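PDB 4OOZ: mannan endo-1,4-beta-mannosidase from Cryptopygus antarcticus, which hydrolyses internal beta-1,4-mannosidic linkages in mannans, galactomannans and glucomannans, releasing mainly short manno-oligosaccharides. Local coordinates for residues Gly41-Trp46 / Arg81-Val86; Leu131-Leu136 / Val178-Glu183; Pro307-Glu312 / Gly337-Gln342. All blocks are in the same frame, centred on the assembly; numbering follows the deposited sequence.

Contact 1: Gly41-Trp46 / Arg81-Val86; sequences GVNFAW and RVWVHV. With BMA (beta-D-mannopyranose), chain G.
Arg-81 and Asn-43 run side by side off neighbouring parallel strands, and the arginine passes the amide oxygen of Asn-43 on its way to the tip. With CG anti to the backbone N (chi1 -174°) and the chain extended as far as NE, Arg-81 first brings its CB to 3.3 Å from Asn-43 OD1. CG passes the same oxygen, then CD at 3.2 Å, and at the tip NH1 donates to OD1 over 2.9 Å. The acceptor lies close to the guanidinium plane, while the amide stands almost upright to it (84°). Beyond Asn-43, NH1 also meets Glu-312 in a salt bridge, and NH2 makes a salt bridge with Glu-177 and a hydrogen bond to Asn-180 OD1.

The strands are stitched from Arg-81 N to Val-42 O and from Trp-83 N to Ala-45 O. The register slips by one residue between Asn-43 and Ala-45, a beta bulge, where Arg-81 O takes Ala-45 N and, weakly, Phe-44 N. On the face turned to helix 58-74, Phe-44 CD2 packs on Val-82 CG1 at 3.4 Å.

Trp-83, a substrate-binding residue, receives the edge of Trp-46 on one face (T-shaped, centroids 5.2 Å apart, planes at 60°). Its own edge meets the mannose, CZ2 lying 3.2 Å from BMA O1. With an alanine in place of Trp-83, the edge of Trp-46 is likely to lose the face it meets, and a gap to open beside BMA O1. Between its carboxylate and amide partners, Arg-81 has its rotation fixed, and its positive charge probably helps keep the presumed nucleophile Glu-312 in place at this end of the barrel.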
loop_
_atom_site.group_PDB
_atom_site.type_symbol
_atom_site.label_atom_id
_atom_site.label_comp_id
_atom_site.label_asym_id
_atom_site.label_seq_id
_atom_site.Cartn_x
_atom_site.Cartn_y
_atom_site.Cartn_z
ATOM N N GLY A 41 7.847 0.355 -9.903
ATOM C CA GLY A 41 8.869 0.451 -8.882
ATOM C C GLY A 41 9.007 -0.772 -8.000
ATOM O O GLY A 41 8.694 -1.893 -8.401
ATOM N N VAL A 42 9.487 -0.540 -6.784
ATOM C CA VAL A 42 9.776 -1.615 -5.847
ATOM C C VAL A 42 9.146 -1.379 -4.490
ATOM O O VAL A 42 8.729 -0.269 -4.162
ATOM C CB VAL A 42 11.290 -1.784 -5.629
ATOM C CG1 VAL A 42 12.006 -1.977 -6.945
ATOM C CG2 VAL A 42 11.851 -0.575 -4.897
ATOM N N ASN A 43 9.082 -2.438 -3.699
ATOM C CA ASN A 43 8.889 -2.281 -2.273
ATOM C C ASN A 43 10.248 -2.081 -1.622
ATOM O O ASN A 43 11.126 -2.927 -1.759
ATOM C CB ASN A 43 8.188 -3.498 -1.668
ATOM C CG ASN A 43 6.688 -3.459 -1.851
ATOM O OD1 ASN A 43 5.956 -3.039 -0.956
ATOM N ND2 ASN A 43 6.219 -3.908 -3.010
ATOM N N PHE A 44 10.450 -0.949 -0.957
ATOM C CA PHE A 44 11.524 -0.892 0.019
ATOM C C PHE A 44 11.042 -1.813 1.106
ATOM O O PHE A 44 11.761 -2.688 1.585
ATOM C CB PHE A 44 11.758 0.510 0.590
ATOM C CG PHE A 44 12.351 1.488 -0.377
ATOM C CD1 PHE A 44 12.703 1.107 -1.659
ATOM C CD2 PHE A 44 12.568 2.799 0.012
ATOM C CE1 PHE A 44 13.249 2.024 -2.539
ATOM C CE2 PHE A 44 13.110 3.716 -0.858
ATOM C CZ PHE A 44 13.450 3.332 -2.137
ATOM N N ALA A 45 9.772 -1.596 1.442
ATOM C CA ALA A 45 9.120 -2.091 2.642
ATOM C C ALA A 45 9.831 -1.558 3.884
ATOM O O ALA A 45 9.189 -0.943 4.732
ATOM C CB ALA A 45 9.059 -3.595 2.642
ATOM N N TRP A 46 11.143 -1.771 3.982
ATOM C CA TRP A 46 11.931 -1.207 5.076
ATOM C C TRP A 46 13.440 -1.330 4.894
ATOM O O TRP A 46 13.932 -2.082 4.054
ATOM C CB TRP A 46 11.543 -1.861 6.407
ATOM C CG TRP A 46 11.758 -3.340 6.459
ATOM C CD1 TRP A 46 12.920 -3.991 6.756
ATOM C CD2 TRP A 46 10.776 -4.355 6.232
ATOM N NE1 TRP A 46 12.724 -5.349 6.718
ATOM C CE2 TRP A 46 11.414 -5.599 6.406
ATOM C CE3 TRP A 46 9.418 -4.334 5.900
ATOM C CZ2 TRP A 46 10.744 -6.810 6.245
ATOM C CZ3 TRP A 46 8.755 -5.535 5.745
ATOM C CH2 TRP A 46 9.417 -6.756 5.916
ATOM N N ARG A 81 7.308 1.700 -2.268
ATOM C CA ARG A 81 6.356 1.408 -1.203
ATOM C C ARG A 81 7.091 1.198 0.119
ATOM O O ARG A 81 7.871 0.259 0.259
ATOM C CB ARG A 81 5.519 0.177 -1.554
ATOM C CG ARG A 81 4.396 -0.128 -0.572
ATOM C CD ARG A 81 3.442 -1.148 -1.164
ATOM N NE ARG A 81 2.401 -1.570 -0.232
ATOM C CZ ARG A 81 2.388 -2.745 0.390
ATOM N NH1 ARG A 81 3.368 -3.614 0.189
ATOM N NH2 ARG A 81 1.397 -3.052 1.212
ATOM N N VAL A 82 6.838 2.079 1.082
ATOM C CA VAL A 82 7.553 2.050 2.354
ATOM C C VAL A 82 6.614 1.928 3.556
ATOM O O VAL A 82 5.624 2.652 3.666
ATOM C CB VAL A 82 8.425 3.308 2.519
ATOM C CG1 VAL A 82 9.611 3.245 1.586
ATOM C CG2 VAL A 82 7.616 4.552 2.232
ATOM N N TRP A 83 6.932 1.002 4.455
ATOM C CA TRP A 83 6.127 0.789 5.658
ATOM C C TRP A 83 6.522 1.768 6.767
ATOM O O TRP A 83 7.665 2.218 6.831
ATOM C CB TRP A 83 6.263 -0.655 6.154
ATOM C CG TRP A 83 5.698 -1.680 5.208
ATOM C CD1 TRP A 83 5.345 -1.487 3.905
ATOM C CD2 TRP A 83 5.415 -3.055 5.498
ATOM N NE1 TRP A 83 4.864 -2.652 3.365
ATOM C CE2 TRP A 83 4.896 -3.631 4.320
ATOM C CE3 TRP A 83 5.551 -3.854 6.636
ATOM C CZ2 TRP A 83 4.514 -4.968 4.249
ATOM C CZ3 TRP A 83 5.171 -5.181 6.564
ATOM C CH2 TRP A 83 4.660 -5.726 5.378
ATOM N N VAL A 84 5.570 2.097 7.636
ATOM C CA VAL A 84 5.799 3.100 8.672
ATOM C C VAL A 84 5.600 2.542 10.087
ATOM O O VAL A 84 6.565 2.157 10.746
ATOM C CB VAL A 84 4.880 4.321 8.472
ATOM C CG1 VAL A 84 5.203 5.407 9.486
ATOM C CG2 VAL A 84 5.028 4.860 7.065
ATOM N N HIS A 85 4.353 2.500 10.549
ATOM C CA HIS A 85 4.054 2.040 11.902
ATOM C C HIS A 85 4.412 0.573 12.092
ATOM O O HIS A 85 4.985 0.191 13.111
ATOM C CB HIS A 85 2.576 2.251 12.242
ATOM C CG HIS A 85 2.138 3.683 12.167
ATOM N ND1 HIS A 85 3.020 4.732 12.196
ATOM C CD2 HIS A 85 0.898 4.225 12.084
ATOM C CE1 HIS A 85 2.349 5.872 12.124
ATOM N NE2 HIS A 85 1.065 5.592 12.056
ATOM N N VAL A 86 4.064 -0.237 11.100
ATOM C CA VAL A 86 4.326 -1.673 11.110
ATOM C C VAL A 86 3.704 -2.348 12.335
ATOM O O VAL A 86 2.503 -2.603 12.359
ATOM C CB VAL A 86 5.837 -1.972 11.058
ATOM C CG1 VAL A 86 6.069 -3.431 10.748
ATOM C CG2 VAL A 86 6.508 -1.107 10.006
HETATM C C1 BMA G . 4.630 -9.052 3.276
HETATM C C2 BMA G . 3.387 -9.882 3.174
HETATM C C3 BMA G . 3.693 -11.282 3.652
HETATM C C4 BMA G . 4.880 -11.876 2.881
HETATM C C5 BMA G . 6.074 -10.905 2.821
HETATM C C6 BMA G . 7.097 -11.351 1.800
HETATM O O1 BMA G . 4.293 -7.796 2.762
HETATM O O2 BMA G . 3.033 -10.013 1.805
HETATM O O3 BMA G . 2.562 -12.137 3.509
HETATM O O4 BMA G . 5.300 -13.082 3.507
HETATM O O5 BMA G . 5.631 -9.585 2.448
HETATM O O6 BMA G . 6.841 -12.705 1.450
#

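Contact 2: Leu131-Leu136 / Val178-Glu183; sequences LFNGAL and VLNEPE. With BMA (beta-D-mannopyranose), chain G.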
loop_
_atom_site.group_PDB
_atom_site.type_symbol
_atom_site.label_atom_id
_atom_site.label_comp_id
_atom_site.label_asym_id
_atom_site.label_seq_id
_atom_site.Cartn_x
_atom_site.Cartn_y
_atom_site.Cartn_z
ATOM N N LEU A 131 0.888 2.324 6.618
ATOM C CA LEU A 131 0.807 2.563 8.054
ATOM C C LEU A 131 1.086 1.290 8.843
ATOM O O LEU A 131 2.214 1.052 9.272
ATOM C CB LEU A 131 -0.566 3.125 8.423
ATOM C CG LEU A 131 -0.955 4.417 7.702
ATOM C CD1 LEU A 131 -2.331 4.895 8.137
ATOM C CD2 LEU A 131 0.091 5.496 7.922
ATOM N N PHE A 132 0.060 0.469 9.026
ATOM C CA PHE A 132 0.187 -0.736 9.837
ATOM C C PHE A 132 0.374 -1.998 9.009
ATOM O O PHE A 132 -0.109 -2.097 7.883
ATOM C CB PHE A 132 -1.043 -0.904 10.730
ATOM C CG PHE A 132 -1.321 0.280 11.608
ATOM C CD1 PHE A 132 -0.495 0.571 12.681
ATOM C CD2 PHE A 132 -2.412 1.094 11.368
ATOM C CE1 PHE A 132 -0.747 1.659 13.492
ATOM C CE2 PHE A 132 -2.670 2.181 12.175
ATOM C CZ PHE A 132 -1.837 2.465 13.237
ATOM N N ASN A 133 1.079 -2.965 9.583
ATOM C CA ASN A 133 1.172 -4.291 8.996
ATOM C C ASN A 133 -0.056 -5.102 9.394
ATOM O O ASN A 133 -0.674 -4.828 10.420
ATOM C CB ASN A 133 2.457 -4.989 9.438
ATOM C CG ASN A 133 2.688 -6.300 8.716
ATOM O OD1 ASN A 133 2.060 -6.579 7.696
ATOM N ND2 ASN A 133 3.598 -7.109 9.239
ATOM N N GLY A 134 -0.421 -6.088 8.580
ATOM C CA GLY A 134 -1.578 -6.918 8.864
ATOM C C GLY A 134 -1.290 -8.396 8.690
ATOM O O GLY A 134 -2.021 -9.242 9.203
ATOM N N ALA A 135 -0.227 -8.703 7.950
ATOM C CA ALA A 135 0.243 -10.077 7.805
ATOM C C ALA A 135 0.564 -10.618 9.186
ATOM O O ALA A 135 0.180 -11.729 9.551
ATOM C CB ALA A 135 1.465 -10.136 6.912
ATOM N N LEU A 136 1.289 -9.798 9.938
ATOM C CA LEU A 136 1.604 -10.053 11.329
ATOM C C LEU A 136 1.311 -8.780 12.110
ATOM O O LEU A 136 1.566 -7.683 11.623
ATOM C CB LEU A 136 3.072 -10.459 11.485
ATOM C CG LEU A 136 3.626 -11.593 10.608
ATOM C CD1 LEU A 136 5.131 -11.711 10.792
ATOM C CD2 LEU A 136 2.951 -12.940 10.874
ATOM N N VAL A 178 -3.526 2.071 4.480
ATOM C CA VAL A 178 -3.959 1.843 5.848
ATOM C C VAL A 178 -3.442 0.523 6.407
ATOM O O VAL A 178 -2.816 0.490 7.463
ATOM C CB VAL A 178 -5.493 1.860 5.948
ATOM C CG1 VAL A 178 -5.951 1.336 7.299
ATOM C CG2 VAL A 178 -6.016 3.260 5.707
ATOM N N LEU A 179 -3.700 -0.567 5.695
ATOM C CA LEU A 179 -3.342 -1.882 6.204
ATOM C C LEU A 179 -2.738 -2.778 5.128
ATOM O O LEU A 179 -3.249 -2.860 4.019
ATOM C CB LEU A 179 -4.571 -2.552 6.818
ATOM C CG LEU A 179 -4.337 -3.804 7.658
ATOM C CD1 LEU A 179 -3.189 -3.581 8.625
ATOM C CD2 LEU A 179 -5.603 -4.164 8.409
ATOM N N ASN A 180 -1.640 -3.444 5.467
ATOM C CA ASN A 180 -0.996 -4.390 4.568
ATOM C C ASN A 180 -1.443 -5.817 4.836
ATOM O O ASN A 180 -1.189 -6.358 5.905
ATOM C CB ASN A 180 0.523 -4.298 4.696
ATOM C CG ASN A 180 1.224 -5.550 4.210
ATOM O OD1 ASN A 180 1.483 -5.706 3.022
ATOM N ND2 ASN A 180 1.534 -6.452 5.135
ATOM N N GLU A 181 -2.106 -6.418 3.856
ATOM C CA GLU A 181 -2.577 -7.798 3.949
ATOM C C GLU A 181 -3.416 -8.087 5.189
ATOM O O GLU A 181 -3.032 -8.907 6.015
ATOM C CB GLU A 181 -1.388 -8.751 3.904
ATOM C CG GLU A 181 -0.472 -8.485 2.736
ATOM C CD GLU A 181 0.214 -9.732 2.253
ATOM O OE1 GLU A 181 0.145 -10.758 2.957
ATOM O OE2 GLU A 181 0.841 -9.688 1.175
ATOM N N PRO A 182 -4.585 -7.440 5.301
ATOM C CA PRO A 182 -5.489 -7.596 6.446
ATOM C C PRO A 182 -5.969 -9.028 6.663
ATOM O O PRO A 182 -6.660 -9.299 7.644
ATOM C CB PRO A 182 -6.672 -6.698 6.079
ATOM C CG PRO A 182 -6.142 -5.747 5.081
ATOM C CD PRO A 182 -5.145 -6.520 4.297
ATOM N N GLU A 183 -5.616 -9.926 5.751
ATOM C CA GLU A 183 -6.059 -11.312 5.820
ATOM C C GLU A 183 -5.066 -12.157 6.605
ATOM O O GLU A 183 -5.359 -13.294 6.975
ATOM C CB GLU A 183 -6.251 -11.889 4.415
ATOM C CG GLU A 183 -7.216 -11.102 3.539
ATOM C CD GLU A 183 -6.554 -9.927 2.839
ATOM O OE1 GLU A 183 -5.339 -10.005 2.557
ATOM O OE2 GLU A 183 -7.250 -8.927 2.570
HETATM C C1 BMA G . 4.630 -9.052 3.276
HETATM C C2 BMA G . 3.387 -9.882 3.174
HETATM C C3 BMA G . 3.693 -11.282 3.652
HETATM C C4 BMA G . 4.880 -11.876 2.881
HETATM C C5 BMA G . 6.074 -10.905 2.821
HETATM C C6 BMA G . 7.097 -11.351 1.800
HETATM O O1 BMA G . 4.293 -7.796 2.762
HETATM O O2 BMA G . 3.033 -10.013 1.805
HETATM O O3 BMA G . 2.562 -12.137 3.509
HETATM O O4 BMA G . 5.300 -13.082 3.507
HETATM O O5 BMA G . 5.631 -9.585 2.448
HETATM O O6 BMA G . 6.841 -12.705 1.450
#
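Asn-133 OD1 takes two hydrogen bonds, from opposite faces of its amide plane. Across the strands Asn-180 ND2 donates over 2.6 Å, somewhat bent at 137°, with the two amides lying side by side and turned 42° against each other. From its own chain Ala-135 N reaches the same oxygen over 3.1 Å, well above the carbonyl plane, and closes an Asx turn; Gly-134 N adds only a weak bond. A chi1 of -173° swings the Asn-133 amide to the side of its own carbonyl carbon, which lays it alongside that of Asn-180.

Behind this polar pair the backbones pair as parallel strands: Phe-132 N donates to Val-178 O, and Asn-180 N returns to Phe-132 O over 3.2 Å. On the other face of the sheet Leu-179 CD1 packs against Phe-132 CB at 4.0 Å and reaches the bend at Gly-134, 3.7 Å from its CA.

Past the strand end, Glu-181, probably the proton donor/acceptor, extends its carboxylate to the mannose, where BMA O3 donates to OE1 over 2.8 Å. His-280 ND1 is hydrogen-bonded to OE2. Ala-135 CB lies 4.1 Å from BMA O3, beside the same end of the sugar. Asn-180, which binds substrate, gives its OD1 to Arg-81 and its ND2 to Asn-133, so both ends of the amide are committed and its flip is settled. Asn-133 thus acts from the second shell, setting a substrate-binding asparagine one residue ahead of the probable acid/base glutamate.

Contact 3: Pro307-Glu312 / Gly337-Gln342; sequences PLLIGE and GALTWQ. With BMA (beta-D-mannopyranose), chain G.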
loop_
_atom_site.group_PDB
_atom_site.type_symbol
_atom_site.label_atom_id
_atom_site.label_comp_id
_atom_site.label_asym_id
_atom_site.label_seq_id
_atom_site.Cartn_x
_atom_site.Cartn_y
_atom_site.Cartn_z
ATOM N N PRO A 307 -8.642 2.535 -9.892
ATOM C CA PRO A 307 -7.402 1.917 -10.373
ATOM C C PRO A 307 -7.059 0.649 -9.597
ATOM O O PRO A 307 -7.584 0.427 -8.508
ATOM C CB PRO A 307 -6.355 3.005 -10.138
ATOM C CG PRO A 307 -7.123 4.275 -10.178
ATOM C CD PRO A 307 -8.460 3.961 -9.575
ATOM N N LEU A 308 -6.189 -0.178 -10.165
ATOM C CA LEU A 308 -5.793 -1.425 -9.527
ATOM C C LEU A 308 -4.300 -1.657 -9.687
ATOM O O LEU A 308 -3.809 -1.855 -10.798
ATOM C CB LEU A 308 -6.574 -2.601 -10.108
ATOM C CG LEU A 308 -6.061 -4.003 -9.776
ATOM C CD1 LEU A 308 -6.125 -4.269 -8.283
ATOM C CD2 LEU A 308 -6.854 -5.049 -10.542
ATOM N N LEU A 309 -3.585 -1.634 -8.566
ATOM C CA LEU A 309 -2.140 -1.800 -8.560
ATOM C C LEU A 309 -1.737 -3.199 -8.112
ATOM O O LEU A 309 -2.346 -3.769 -7.211
ATOM C CB LEU A 309 -1.500 -0.749 -7.647
ATOM C CG LEU A 309 -0.175 -1.087 -6.957
ATOM C CD1 LEU A 309 1.002 -0.930 -7.900
ATOM C CD2 LEU A 309 0.012 -0.227 -5.719
ATOM N N ILE A 310 -0.722 -3.763 -8.756
ATOM C CA ILE A 310 -0.113 -4.983 -8.253
ATOM C C ILE A 310 1.059 -4.609 -7.360
ATOM O O ILE A 310 2.216 -4.658 -7.777
ATOM C CB ILE A 310 0.374 -5.923 -9.379
ATOM C CG1 ILE A 310 -0.751 -6.205 -10.375
ATOM C CG2 ILE A 310 0.899 -7.233 -8.794
ATOM C CD1 ILE A 310 -0.388 -7.231 -11.433
ATOM N N GLY A 311 0.752 -4.195 -6.138
ATOM C CA GLY A 311 1.784 -4.025 -5.138
ATOM C C GLY A 311 2.253 -5.419 -4.795
ATOM O O GLY A 311 1.436 -6.334 -4.703
ATOM N N GLU A 312 3.562 -5.586 -4.650
ATOM C CA GLU A 312 4.164 -6.863 -4.264
ATOM C C GLU A 312 4.037 -7.979 -5.300
ATOM O O GLU A 312 2.964 -8.538 -5.519
ATOM C CB GLU A 312 3.576 -7.349 -2.938
ATOM C CG GLU A 312 3.798 -6.391 -1.796
ATOM C CD GLU A 312 3.606 -7.047 -0.449
ATOM O OE1 GLU A 312 3.680 -8.294 -0.382
ATOM O OE2 GLU A 312 3.399 -6.316 0.543
ATOM N N GLY A 337 -0.189 -0.536 -12.092
ATOM C CA GLY A 337 1.123 -0.528 -11.473
ATOM C C GLY A 337 1.648 -1.903 -11.111
ATOM O O GLY A 337 0.896 -2.874 -11.044
ATOM N N ALA A 338 2.954 -1.978 -10.868
ATOM C CA ALA A 338 3.599 -3.227 -10.481
ATOM C C ALA A 338 4.809 -2.953 -9.594
ATOM O O ALA A 338 5.742 -2.264 -10.000
ATOM C CB ALA A 338 4.008 -4.016 -11.711
ATOM N N LEU A 339 4.783 -3.499 -8.381
ATOM C CA LEU A 339 5.849 -3.281 -7.410
ATOM C C LEU A 339 6.512 -4.587 -7.027
ATOM O O LEU A 339 5.897 -5.451 -6.417
ATOM C CB LEU A 339 5.309 -2.604 -6.155
ATOM C CG LEU A 339 4.657 -1.237 -6.329
ATOM C CD1 LEU A 339 3.918 -0.860 -5.065
ATOM C CD2 LEU A 339 5.699 -0.189 -6.676
ATOM N N THR A 340 7.772 -4.732 -7.390
ATOM C CA THR A 340 8.525 -5.921 -7.020
ATOM C C THR A 340 8.686 -6.038 -5.517
ATOM O O THR A 340 8.777 -5.031 -4.814
ATOM C CB THR A 340 9.879 -5.896 -7.657
ATOM O OG1 THR A 340 10.297 -4.529 -7.706
ATOM C CG2 THR A 340 9.810 -6.447 -9.052
ATOM N N TRP A 341 8.745 -7.260 -5.007
ATOM C CA TRP A 341 8.776 -7.379 -3.567
ATOM C C TRP A 341 10.172 -7.248 -2.982
ATOM O O TRP A 341 11.125 -7.896 -3.412
ATOM C CB TRP A 341 8.157 -8.679 -3.084
ATOM C CG TRP A 341 8.359 -8.801 -1.612
ATOM C CD1 TRP A 341 9.124 -9.723 -0.967
ATOM C CD2 TRP A 341 7.867 -7.909 -0.596
ATOM N NE1 TRP A 341 9.110 -9.490 0.386
ATOM C CE2 TRP A 341 8.344 -8.384 0.641
ATOM C CE3 TRP A 341 7.053 -6.771 -0.610
ATOM C CZ2 TRP A 341 8.034 -7.765 1.849
ATOM C CZ3 TRP A 341 6.749 -6.156 0.594
ATOM C CH2 TRP A 341 7.238 -6.656 1.805
ATOM N N GLN A 342 10.214 -6.395 -1.963
ATOM C CA GLN A 342 11.374 -5.896 -1.232
ATOM C C GLN A 342 12.737 -5.783 -1.891
ATOM O O GLN A 342 13.389 -6.753 -2.279
ATOM C CB GLN A 342 11.526 -6.681 0.064
ATOM C CG GLN A 342 11.272 -5.731 1.196
ATOM C CD GLN A 342 11.261 -6.331 2.554
ATOM O OE1 GLN A 342 10.966 -7.507 2.734
ATOM N NE2 GLN A 342 11.569 -5.509 3.540
HETATM C C1 BMA G . 4.630 -9.052 3.276
HETATM C C2 BMA G . 3.387 -9.882 3.174
HETATM C C3 BMA G . 3.693 -11.282 3.652
HETATM C C4 BMA G . 4.880 -11.876 2.881
HETATM C C5 BMA G . 6.074 -10.905 2.821
HETATM C C6 BMA G . 7.097 -11.351 1.800
HETATM O O1 BMA G . 4.293 -7.796 2.762
HETATM O O2 BMA G . 3.033 -10.013 1.805
HETATM O O3 BMA G . 2.562 -12.137 3.509
HETATM O O4 BMA G . 5.300 -13.082 3.507
HETATM O O5 BMA G . 5.631 -9.585 2.448
HETATM O O6 BMA G . 6.841 -12.705 1.450
#
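Glu-312 and Trp-341 meet side by side, and both touch the mannose. OE1 of Glu-312, probably the nucleophile, lies over one face of the indole, toward its rim, while OE2 comes 3.4 Å from Trp-341 CZ3, with the carboxylate and ring planes 35° apart. The sugar sits over that same face, BMA O5 3.1 Å from Trp-341 CZ2, and BMA O1 gives OE2 of Glu-312 a weak hydrogen bond. In Trp-341 a chi1 of 174° turns the indole back beside the carbonyl carbon, which brings it alongside the glutamate. Arg-81 holds OE2 in a salt bridge, and Tyr-282 OH is bonded to OE1.

Further back, parallel pairing fixes the two chains: Ile-310 N donates to Gly-337 O and Leu-339 N to Ile-310 O, each 2.9 Å. Leu-309 crosses Leu-339 at about a right angle, its CD1 4.0 Å from Leu-339 CG and also lying against the bare backbone of Gly-337.

Strands 308-313 and 337-340, joined through helix 323-332, make a beta-alpha-beta unit of the barrel; strand 277-278 pairs with the other edge of 308-313, and strand 35-45 with the other edge of 337-340.

From the N terminus, contact 1 comes first, closing the beta-alpha-beta unit in which helix 58-74 links strands 35-45 and 79-86. Contact 2 then closes a longer excursion, carrying helices 140-143 and 149-167, between strands 126-133 and 173-180. Contact 3 comes last, round helix 323-332. The three follow in series, with no nesting or crossing. In space they join up: strand 79-86 pairs with 126-133, so contacts 1 and 2 are continuous, while 337-340 pairs with 35-45, bringing contact 3 back beside the first and closing the (beta/alpha)8 barrel of family 5. All three touch one mannose, and Glu-181 of contact 2 comes 3.5 Å from Glu-312 of contact 3, OE2 to OE1.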